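Local coordinates for conserved Archaeal protein (Sulfolobus acidocaldarius, PDB 4OPU) that reduces the isoprenoid double bonds of digeranylgeranylglycerophospholipids with the help of FAD, giving the saturated archaeol lipids of archaeal membranes, at residues D180-V185 and T272-Y277; I207-S212 and L358-I363. The protein carries 1 engineered substitution. All coordinates share one frame; numbering follows the deposited sequence.

Contact 1: D180-V185 and T272-Y277. With GRG (geranylgeranyl diphosphate), chain C.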
ATOM      1  N   ASP A 180     -13.961   2.552   7.942  1.00 61.91           N
ATOM      2  CA  ASP A 180     -13.070   2.078   8.995  1.00 59.37           C
ATOM      3  C   ASP A 180     -12.650   0.631   8.768  1.00 49.58           C
ATOM      4  O   ASP A 180     -11.479   0.283   8.929  1.00 42.65           O
ATOM      5  CB  ASP A 180     -13.740   2.210  10.361  1.00 67.10           C
ATOM      6  CG  ASP A 180     -13.981   3.649  10.753  1.00 75.40           C
ATOM      7  OD1 ASP A 180     -13.180   4.515  10.342  1.00 76.61           O
ATOM      8  OD2 ASP A 180     -14.968   3.910  11.470  1.00 81.97           O
ATOM      9  N   LYS A 181     -13.611  -0.201   8.375  1.00 46.54           N
ATOM     10  CA  LYS A 181     -13.360  -1.625   8.182  1.00 48.16           C
ATOM     11  C   LYS A 181     -12.557  -1.925   6.917  1.00 52.17           C
ATOM     12  O   LYS A 181     -12.126  -3.060   6.713  1.00 56.86           O
ATOM     13  CB  LYS A 181     -14.683  -2.397   8.156  1.00 48.71           C
ATOM     14  CG  LYS A 181     -15.219  -2.739   9.542  1.00 52.79           C
ATOM     15  CD  LYS A 181     -16.479  -3.589   9.468  1.00 62.85           C
ATOM     16  CE  LYS A 181     -17.668  -2.786   8.963  1.00 72.68           C
ATOM     17  NZ  LYS A 181     -18.008  -1.658   9.879  1.00 77.31           N
ATOM     18  N   ASP A 182     -12.351  -0.917   6.073  1.00 49.34           N
ATOM     19  CA  ASP A 182     -11.520  -1.089   4.883  1.00 43.35           C
ATOM     20  C   ASP A 182     -10.087  -0.643   5.147  1.00 41.05           C
ATOM     21  O   ASP A 182      -9.352  -0.305   4.218  1.00 39.25           O
ATOM     22  CB  ASP A 182     -12.096  -0.321   3.691  1.00 44.92           C
ATOM     23  CG  ASP A 182     -13.256  -1.047   3.034  1.00 50.17           C
ATOM     24  OD1 ASP A 182     -13.502  -2.224   3.376  1.00 46.28           O
ATOM     25  OD2 ASP A 182     -13.915  -0.442   2.162  1.00 58.14           O
ATOM     26  N   ALA A 183      -9.696  -0.644   6.418  1.00 40.67           N
ATOM     27  CA  ALA A 183      -8.331  -0.301   6.801  1.00 45.09           C
ATOM     28  C   ALA A 183      -7.899  -1.079   8.038  1.00 46.36           C
ATOM     29  O   ALA A 183      -8.733  -1.525   8.821  1.00 54.20           O
ATOM     30  CB  ALA A 183      -8.203   1.192   7.048  1.00 38.38           C
ATOM     31  N   ASP A 184      -6.592  -1.240   8.205  1.00 45.40           N
ATOM     32  CA  ASP A 184      -6.042  -1.879   9.393  1.00 54.17           C
ATOM     33  C   ASP A 184      -5.126  -0.919  10.134  1.00 57.26           C
ATOM     34  O   ASP A 184      -4.407  -0.133   9.517  1.00 61.53           O
ATOM     35  CB  ASP A 184      -5.274  -3.152   9.027  1.00 60.36           C
ATOM     36  CG  ASP A 184      -6.188  -4.325   8.734  1.00 68.36           C
ATOM     37  OD1 ASP A 184      -7.288  -4.108   8.181  1.00 73.35           O
ATOM     38  OD2 ASP A 184      -5.802  -5.467   9.059  1.00 69.54           O
ATOM     39  N   VAL A 185      -5.159  -0.971  11.461  1.00 54.05           N
ATOM     40  CA  VAL A 185      -4.181  -0.245  12.256  1.00 52.15           C
ATOM     41  C   VAL A 185      -3.034  -1.202  12.565  1.00 49.94           C
ATOM     42  O   VAL A 185      -3.261  -2.331  13.004  1.00 51.76           O
ATOM     43  CB  VAL A 185      -4.797   0.329  13.555  1.00 55.69           C
ATOM     44  CG1 VAL A 185      -5.720  -0.685  14.216  1.00 60.97           C
ATOM     45  CG2 VAL A 185      -3.705   0.797  14.514  1.00 52.93           C
ATOM     46  N   THR A 272      -6.609  -1.174   3.471  1.00 52.59           N
ATOM     47  CA  THR A 272      -6.597  -2.517   2.902  1.00 52.84           C
ATOM     48  C   THR A 272      -7.783  -2.707   1.967  1.00 53.84           C
ATOM     49  O   THR A 272      -8.671  -3.519   2.227  1.00 56.26           O
ATOM     50  CB  THR A 272      -6.623  -3.603   3.997  1.00 51.32           C
ATOM     51  OG1 THR A 272      -7.823  -3.484   4.771  1.00 54.34           O
ATOM     52  CG2 THR A 272      -5.416  -3.473   4.916  1.00 43.34           C
ATOM     53  N   ARG A 273      -7.790  -1.950   0.874  1.00 51.25           N
ATOM     54  CA  ARG A 273      -8.883  -2.002  -0.088  1.00 50.53           C
ATOM     55  C   ARG A 273      -8.408  -1.740  -1.509  1.00 42.37           C
ATOM     56  O   ARG A 273      -7.224  -1.500  -1.748  1.00 41.65           O
ATOM     57  CB  ARG A 273      -9.967  -0.984   0.279  1.00 51.08           C
ATOM     58  CG  ARG A 273      -9.446   0.433   0.462  1.00 52.72           C
ATOM     59  CD  ARG A 273     -10.541   1.474   0.256  1.00 57.19           C
ATOM     60  NE  ARG A 273     -10.924   1.590  -1.149  1.00 59.61           N
ATOM     61  CZ  ARG A 273     -11.714   2.543  -1.635  1.00 64.55           C
ATOM     62  NH1 ARG A 273     -12.005   2.570  -2.930  1.00 66.07           N
ATOM     63  NH2 ARG A 273     -12.212   3.471  -0.831  1.00 66.85           N
ATOM     64  N   ARG A 274      -9.348  -1.794  -2.447  1.00 42.86           N
ATOM     65  CA  ARG A 274      -9.115  -1.372  -3.823  1.00 47.77           C
ATOM     66  C   ARG A 274      -8.703   0.099  -3.856  1.00 46.74           C
ATOM     67  O   ARG A 274      -8.989   0.845  -2.919  1.00 50.40           O
ATOM     68  CB  ARG A 274     -10.375  -1.596  -4.661  1.00 43.45           C
ATOM     69  CG  ARG A 274     -11.546  -0.733  -4.230  1.00 44.04           C
ATOM     70  CD  ARG A 274     -12.845  -1.517  -4.197  1.00 45.26           C
ATOM     71  NE  ARG A 274     -13.943  -0.705  -3.679  1.00 58.70           N
ATOM     72  CZ  ARG A 274     -14.233  -0.572  -2.388  1.00 55.21           C
ATOM     73  NH1 ARG A 274     -13.513  -1.203  -1.471  1.00 54.07           N
ATOM     74  NH2 ARG A 274     -15.249   0.192  -2.013  1.00 55.86           N
ATOM     75  N   PRO A 275      -8.028   0.531  -4.933  1.00 48.00           N
ATOM     76  CA  PRO A 275      -7.632   1.943  -4.994  1.00 46.65           C
ATOM     77  C   PRO A 275      -8.825   2.880  -5.182  1.00 48.91           C
ATOM     78  O   PRO A 275      -9.933   2.408  -5.447  1.00 50.34           O
ATOM     79  CB  PRO A 275      -6.703   1.990  -6.208  1.00 45.55           C
ATOM     80  CG  PRO A 275      -7.151   0.859  -7.063  1.00 41.37           C
ATOM     81  CD  PRO A 275      -7.570  -0.221  -6.113  1.00 41.58           C
ATOM     82  N   LEU A 276      -8.598   4.184  -5.027  1.00 48.26           N
ATOM     83  CA  LEU A 276      -9.612   5.190  -5.334  1.00 43.75           C
ATOM     84  C   LEU A 276     -10.241   4.898  -6.687  1.00 44.46           C
ATOM     85  O   LEU A 276      -9.529   4.591  -7.645  1.00 44.46           O
ATOM     86  CB  LEU A 276      -9.007   6.594  -5.342  1.00 44.27           C
ATOM     87  CG  LEU A 276      -8.695   7.302  -4.026  1.00 46.95           C
ATOM     88  CD1 LEU A 276      -8.022   8.638  -4.309  1.00 46.70           C
ATOM     89  CD2 LEU A 276      -9.962   7.506  -3.222  1.00 46.25           C
ATOM     90  N   TYR A 277     -11.566   4.985  -6.762  1.00 43.78           N
ATOM     91  CA  TYR A 277     -12.283   4.678  -7.998  1.00 52.44           C
ATOM     92  C   TYR A 277     -11.725   5.484  -9.165  1.00 49.12           C
ATOM     93  O   TYR A 277     -11.695   5.011 -10.300  1.00 49.42           O
ATOM     94  CB  TYR A 277     -13.781   4.932  -7.830  1.00 56.57           C
ATOM     95  CG  TYR A 277     -14.478   3.855  -7.033  1.00 60.52           C
ATOM     96  CD1 TYR A 277     -14.506   2.542  -7.488  1.00 61.82           C
ATOM     97  CD2 TYR A 277     -15.103   4.146  -5.828  1.00 62.00           C
ATOM     98  CE1 TYR A 277     -15.139   1.548  -6.765  1.00 62.77           C
ATOM     99  CE2 TYR A 277     -15.742   3.157  -5.098  1.00 64.19           C
ATOM    100  CZ  TYR A 277     -15.755   1.859  -5.573  1.00 63.83           C
ATOM    101  OH  TYR A 277     -16.388   0.872  -4.853  1.00 63.65           O
TER
HETATM  102  C20 GRG C 502      -5.503  -9.558   5.422  0.80 61.67           C
HETATM  103  C19 GRG C 502      -5.912  -7.050   6.041  0.80 59.08           C
HETATM  104  C18 GRG C 502      -4.967  -8.216   5.867  0.80 60.58           C
HETATM  105  C17 GRG C 502      -3.651  -8.053   6.110  0.80 58.49           C
HETATM  106  C16 GRG C 502      -3.116  -6.711   6.564  0.80 56.12           C
HETATM  107  C14 GRG C 502      -1.281  -4.817   8.909  0.80 60.12           C
HETATM  108  C13 GRG C 502      -1.157  -5.766   7.737  0.80 60.10           C
HETATM  109  C15 GRG C 502      -2.079  -6.959   7.639  0.80 58.40           C
HETATM  110  C12 GRG C 502      -0.238  -5.566   6.764  0.80 66.66           C
HETATM  111  C11 GRG C 502       0.734  -4.404   6.754  0.80 75.52           C
HETATM  112  C9  GRG C 502       1.920  -4.709   7.645  0.80 84.34           C
HETATM  113  C8  GRG C 502       3.061  -5.321   6.857  0.80 95.42           C
HETATM  114  C10 GRG C 502       4.167  -6.015   7.612  0.80 96.82           C
HETATM  115  C7  GRG C 502       3.106  -5.249   5.504  0.80106.50           C
HETATM  116  C6  GRG C 502       4.246  -5.853   4.705  0.80119.00           C
HETATM  117  C5  GRG C 502       3.964  -7.318   4.445  0.80134.14           C
HETATM  118  C3  GRG C 502       4.691  -7.777   3.201  0.80148.94           C
HETATM  119  C4  GRG C 502       4.609  -9.229   2.817  0.80150.54           C
HETATM  120  C2  GRG C 502       5.402  -6.911   2.441  0.80164.07           C
HETATM  121  C1  GRG C 502       6.144  -7.328   1.183  0.80175.85           C
HETATM  122  O1  GRG C 502       7.161  -8.252   1.487  0.80179.58           O
HETATM  123  PA  GRG C 502       7.819  -8.998   0.264  0.40217.36           P
HETATM  124  O1A GRG C 502       7.456  -8.243  -0.991  0.40217.57           O
HETATM  125  O3A GRG C 502       7.248 -10.465   0.152  0.40196.65           O
HETATM  126  O2A GRG C 502       9.315  -9.042   0.425  0.40217.79           O
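At the edge of a geranylgeranyl pocket, the start of strand 183-193 meets the loop that leaves strand 262-271, and Asp-182 bonds Thr-272 where the two join. The amide N of Thr-272 donates to Asp-182 O at 3.0 Å with an N-H...O angle of 162°, nearly straight, although it reaches the oxygen from above the carbonyl plane. Backbone bonding between Asp-184 and Val-270 carries on from here, as expected of the antiparallel pairing of these two strands in the catalytic domain's large mixed sheet. On the lipid side, the side chains of Asp-184 and Thr-272 cross at about a right angle. OD2 of Asp-184 lies 3.4 Å from C19 of the isoprenoid tail, and CG2 of Thr-272 comes within 3.8 Å of the same methyl. This CG2 stands beside its own backbone N, opposite the carbonyl carbon (OG1 chi1 61°), and thereby serves both the lipid and Asp-184. Beyond the strand ends the contact turns ionic. Asp-182 OD2 approaches the edge of the Arg-274 guanidinium, near its plane, in a long salt bridge of 3.7 Å to NH1, with the carboxylate plane turned 86° against it. The stronger partner of NH1 is Asp-349 of helix 332-355, while OD1 of Asp-182 pairs with Arg-352. The other side of the Arg-274 fan grips Tyr-277: NE and NH2 both point at OH, each at 3.1 Å and in plane. Over one face of this group lies NH1 of Arg-273, whose NH2 is paired with Glu-176. Replacing Arg-274 by an alanine is likely to cost Asp-349 and Asp-182 OD2 a cationic partner each and to release the Tyr-277 hydroxyl from its two-nitrogen grip.

Contact 2: I207-S212 and L358-I363. With GRG (geranylgeranyl diphosphate), chain D.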
ATOM      1  N   ILE A 207      -0.191 -16.078  11.120  1.00 60.28           N
ATOM      2  CA  ILE A 207      -1.642 -15.952  11.108  1.00 58.33           C
ATOM      3  C   ILE A 207      -2.215 -16.409  12.447  1.00 65.66           C
ATOM      4  O   ILE A 207      -1.887 -17.496  12.927  1.00 73.04           O
ATOM      5  CB  ILE A 207      -2.274 -16.780   9.977  1.00 59.60           C
ATOM      6  CG1 ILE A 207      -1.649 -16.412   8.629  1.00 60.38           C
ATOM      7  CG2 ILE A 207      -3.781 -16.591   9.955  1.00 57.46           C
ATOM      8  CD1 ILE A 207      -1.748 -14.945   8.298  1.00 64.31           C
ATOM      9  N   ASP A 208      -3.063 -15.578  13.046  1.00 64.74           N
ATOM     10  CA  ASP A 208      -3.690 -15.893  14.328  1.00 65.74           C
ATOM     11  C   ASP A 208      -4.768 -14.863  14.647  1.00 64.81           C
ATOM     12  O   ASP A 208      -4.463 -13.729  15.015  1.00 64.93           O
ATOM     13  CB  ASP A 208      -2.646 -15.938  15.447  1.00 67.40           C
ATOM     14  CG  ASP A 208      -3.101 -16.760  16.638  1.00 73.78           C
ATOM     15  OD1 ASP A 208      -4.274 -16.622  17.048  1.00 76.37           O
ATOM     16  OD2 ASP A 208      -2.284 -17.549  17.161  1.00 74.75           O
ATOM     17  N   GLN A 209      -6.029 -15.264  14.512  1.00 65.09           N
ATOM     18  CA  GLN A 209      -7.149 -14.337  14.659  1.00 66.53           C
ATOM     19  C   GLN A 209      -7.386 -13.911  16.106  1.00 71.93           C
ATOM     20  O   GLN A 209      -8.153 -12.983  16.365  1.00 75.19           O
ATOM     21  CB  GLN A 209      -8.426 -14.956  14.089  1.00 68.68           C
ATOM     22  CG  GLN A 209      -8.373 -15.210  12.590  1.00 77.35           C
ATOM     23  CD  GLN A 209      -8.314 -13.928  11.773  1.00 85.64           C
ATOM     24  OE1 GLN A 209      -8.771 -12.871  12.216  1.00 89.75           O
ATOM     25  NE2 GLN A 209      -7.750 -14.016  10.572  1.00 84.89           N
ATOM     26  N   GLU A 210      -6.730 -14.582  17.046  1.00 72.49           N
ATOM     27  CA  GLU A 210      -6.874 -14.236  18.456  1.00 72.37           C
ATOM     28  C   GLU A 210      -5.838 -13.207  18.892  1.00 69.59           C
ATOM     29  O   GLU A 210      -6.112 -12.365  19.746  1.00 72.93           O
ATOM     30  CB  GLU A 210      -6.766 -15.486  19.332  1.00 77.79           C
ATOM     31  CG  GLU A 210      -7.919 -16.462  19.164  1.00 83.65           C
ATOM     32  CD  GLU A 210      -7.727 -17.738  19.960  1.00 91.80           C
ATOM     33  OE1 GLU A 210      -6.941 -17.724  20.931  1.00 93.31           O
ATOM     34  OE2 GLU A 210      -8.360 -18.758  19.609  1.00 95.25           O
ATOM     35  N   THR A 211      -4.649 -13.275  18.302  1.00 65.07           N
ATOM     36  CA  THR A 211      -3.554 -12.394  18.702  1.00 62.82           C
ATOM     37  C   THR A 211      -3.401 -11.196  17.767  1.00 60.95           C
ATOM     38  O   THR A 211      -2.634 -10.272  18.046  1.00 59.24           O
ATOM     39  CB  THR A 211      -2.220 -13.158  18.762  1.00 61.86           C
ATOM     40  OG1 THR A 211      -1.825 -13.541  17.440  1.00 64.16           O
ATOM     41  CG2 THR A 211      -2.359 -14.402  19.622  1.00 62.96           C
ATOM     42  N   SER A 212      -4.135 -11.219  16.658  1.00 56.79           N
ATOM     43  CA  SER A 212      -4.125 -10.121  15.697  1.00 49.91           C
ATOM     44  C   SER A 212      -5.287 -10.237  14.716  1.00 46.24           C
ATOM     45  O   SER A 212      -5.071 -10.458  13.526  1.00 46.77           O
ATOM     46  CB  SER A 212      -2.803 -10.084  14.931  1.00 48.88           C
ATOM     47  OG  SER A 212      -2.551 -11.328  14.300  1.00 55.41           O
ATOM     48  N   LEU A 358     -12.158 -16.032   8.584  1.00 67.18           N
ATOM     49  CA  LEU A 358     -11.837 -17.427   8.881  1.00 69.32           C
ATOM     50  C   LEU A 358     -11.430 -17.634  10.337  1.00 68.54           C
ATOM     51  O   LEU A 358     -10.716 -16.817  10.917  1.00 63.39           O
ATOM     52  CB  LEU A 358     -10.715 -17.930   7.967  1.00 65.20           C
ATOM     53  CG  LEU A 358     -10.987 -18.022   6.467  1.00 60.30           C
ATOM     54  CD1 LEU A 358      -9.848 -18.750   5.771  1.00 59.83           C
ATOM     55  CD2 LEU A 358     -12.318 -18.704   6.190  1.00 61.89           C
ATOM     56  N   SER A 359     -11.881 -18.738  10.923  1.00 71.82           N
ATOM     57  CA  SER A 359     -11.492 -19.091  12.284  1.00 67.51           C
ATOM     58  C   SER A 359     -10.086 -19.675  12.286  1.00 67.13           C
ATOM     59  O   SER A 359      -9.568 -20.059  11.239  1.00 65.92           O
ATOM     60  CB  SER A 359     -12.482 -20.083  12.896  1.00 79.41           C
ATOM     61  OG  SER A 359     -12.452 -21.326  12.214  1.00 78.37           O
ATOM     62  N   ASN A 360      -9.467 -19.731  13.461  1.00 68.47           N
ATOM     63  CA  ASN A 360      -8.160 -20.359  13.596  1.00 72.08           C
ATOM     64  C   ASN A 360      -8.196 -21.819  13.154  1.00 72.85           C
ATOM     65  O   ASN A 360      -7.223 -22.336  12.612  1.00 69.08           O
ATOM     66  CB  ASN A 360      -7.656 -20.258  15.038  1.00 76.36           C
ATOM     67  CG  ASN A 360      -6.964 -18.939  15.322  1.00 76.28           C
ATOM     68  OD1 ASN A 360      -6.436 -18.295  14.417  1.00 79.15           O
ATOM     69  ND2 ASN A 360      -6.952 -18.536  16.587  1.00 75.67           N
ATOM     70  N   ASP A 361      -9.328 -22.478  13.385  1.00 74.13           N
ATOM     71  CA  ASP A 361      -9.506 -23.861  12.955  1.00 73.93           C
ATOM     72  C   ASP A 361      -9.577 -23.961  11.435  1.00 71.06           C
ATOM     73  O   ASP A 361      -9.111 -24.938  10.851  1.00 70.61           O
ATOM     74  CB  ASP A 361     -10.762 -24.465  13.586  1.00 73.96           C
ATOM     75  CG  ASP A 361     -10.547 -24.878  15.028  1.00 80.01           C
ATOM     76  OD1 ASP A 361      -9.424 -25.314  15.361  1.00 76.63           O
ATOM     77  OD2 ASP A 361     -11.500 -24.769  15.829  1.00 77.85           O
ATOM     78  N   ASP A 362     -10.156 -22.950  10.796  1.00 70.28           N
ATOM     79  CA  ASP A 362     -10.228 -22.913   9.338  1.00 71.72           C
ATOM     80  C   ASP A 362      -8.835 -22.825   8.722  1.00 70.02           C
ATOM     81  O   ASP A 362      -8.548 -23.469   7.714  1.00 70.65           O
ATOM     82  CB  ASP A 362     -11.083 -21.735   8.864  1.00 70.03           C
ATOM     83  CG  ASP A 362     -12.561 -21.943   9.129  1.00 70.79           C
ATOM     84  OD1 ASP A 362     -12.979 -23.108   9.305  1.00 72.54           O
ATOM     85  OD2 ASP A 362     -13.308 -20.940   9.155  1.00 69.16           O
ATOM     86  N   ILE A 363      -7.972 -22.029   9.342  1.00 66.41           N
ATOM     87  CA  ILE A 363      -6.621 -21.831   8.839  1.00 64.36           C
ATOM     88  C   ILE A 363      -5.711 -22.989   9.243  1.00 68.74           C
ATOM     89  O   ILE A 363      -4.882 -23.437   8.451  1.00 65.88           O
ATOM     90  CB  ILE A 363      -6.042 -20.495   9.337  1.00 63.31           C
ATOM     91  CG1 ILE A 363      -6.863 -19.337   8.763  1.00 61.66           C
ATOM     92  CG2 ILE A 363      -4.587 -20.350   8.930  1.00 62.79           C
ATOM     93  CD1 ILE A 363      -7.003 -18.156   9.691  1.00 64.20           C
TER
HETATM   94  C20 GRG D 503      -4.662 -12.983   6.349  0.80 76.60           C
HETATM   95  C19 GRG D 503      -4.245 -15.448   5.580  0.80 77.34           C
HETATM   96  C18 GRG D 503      -3.851 -13.987   5.558  0.80 76.32           C
HETATM   97  C17 GRG D 503      -2.785 -13.579   4.835  0.80 72.14           C
HETATM   98  C16 GRG D 503      -1.955 -14.572   4.041  0.80 66.88           C
HETATM   99  C14 GRG D 503       0.488 -12.939   4.848  0.80 67.36           C
HETATM  100  C13 GRG D 503       0.295 -13.615   3.512  0.80 66.82           C
HETATM  101  C15 GRG D 503      -1.104 -13.885   2.987  0.80 64.46           C
HETATM  102  C12 GRG D 503       1.412 -13.956   2.832  0.80 71.95           C
HETATM  103  C11 GRG D 503       1.439 -14.633   1.474  0.80 76.62           C
HETATM  104  C9  GRG D 503       1.504 -13.620   0.350  0.80 78.05           C
HETATM  105  C8  GRG D 503       2.875 -13.008   0.093  0.80 81.36           C
HETATM  106  C10 GRG D 503       3.519 -12.096   1.115  0.80 82.38           C
HETATM  107  C7  GRG D 503       3.510 -13.280  -1.070  0.80 84.48           C
HETATM  108  C6  GRG D 503       4.855 -12.705  -1.497  0.80 87.19           C
HETATM  109  C5  GRG D 503       4.809 -11.232  -1.939  0.80 88.08           C
HETATM  110  C3  GRG D 503       3.830 -10.849  -3.047  0.80 89.73           C
HETATM  111  C4  GRG D 503       2.395 -11.285  -3.095  0.80 90.04           C
HETATM  112  C2  GRG D 503       4.106 -10.071  -4.101  0.80 91.10           C
HETATM  113  C1  GRG D 503       5.368  -9.350  -4.451  0.80 93.00           C
HETATM  114  O1  GRG D 503       5.118  -7.967  -4.252  0.80 95.09           O
HETATM  115  PA  GRG D 503       3.731  -7.201  -4.476  0.80113.64           P
HETATM  116  O1A GRG D 503       2.447  -7.992  -4.451  0.80111.67           O
HETATM  117  O3A GRG D 503       3.782  -6.467  -5.879  0.80149.43           O
HETATM  118  O2A GRG D 503       3.615  -6.155  -3.389  0.80118.08           O
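Asn-360 and Gln-209 fasten the loop after strand 202-206 to the first turn of helix 360-368: the backbone N of Gln-209 donates to Asn-360 OD1 at 3.1 Å, with an N-H...O angle of 164°. The Asn-360 side-chain amide offers ND2 to Asp-208 OD1, a weak bond at 3.3 Å, with carboxylate and amide planes perpendicular. Accepting at one end and donating at the other should limit how the amide can turn. Asp-208 OD1 also receives the N of Glu-210 on its anti lone pair, closing an Asx turn. With CG of Asp-208 anti to the backbone N (chi1 -158°), OD1 is within bonding distance of both donors. On the helix side, Ser-359 and Asp-362 form a capping box, in which Ser-359 OG accepts from Asp-362 N and Asp-362 OD2 from Ser-359 N. Asn-360 lies between the two box residues, which probably steadies the backbone it projects from. The close-packed side faces the lipid. CG2 of Ile-207 meets CD1 of Ile-363 at 3.6 Å, the two side chains crossing at about a right angle, and CD1 of Ile-207 leads away to C18 of the isoprenoid, also at 3.6 Å. Pro-82 packs on Ile-363 and also touches Asn-360. Gln-209 stands between the two regimes: CG lies against Leu-358 O at 3.3 Å, while OE1 accepts from the N of Gly-214, further along the same loop. Toward solvent the contact thins to the exposed Glu-210, whose extended chain crosses the Asn-360 side chain at a slant and buries little area there, with OE2 3.3 Å from ND2.

How the contacts relate
From the N terminus, the chain first passes 180-185 at the start of strand 183-193, then 207-212 in the loop after strand 202-206. It returns at 272-277, closing contact 1 over a span of 86 residues. Contact 2 closes later, when 358-363 opens helix 360-368 after 145 intervening residues. Since 207-212 falls within the span of contact 1 and 358-363 beyond it, the two cross rather than nest. Contact 1 joins the start of one sheet strand to the loop leaving its neighbour, 262-271, whereas contact 2 ties that sheet's hairpin loop to the helical C-terminal region. Their centres are 21 Å apart and they do not touch, each meeting a different geranylgeranyl diphosphate.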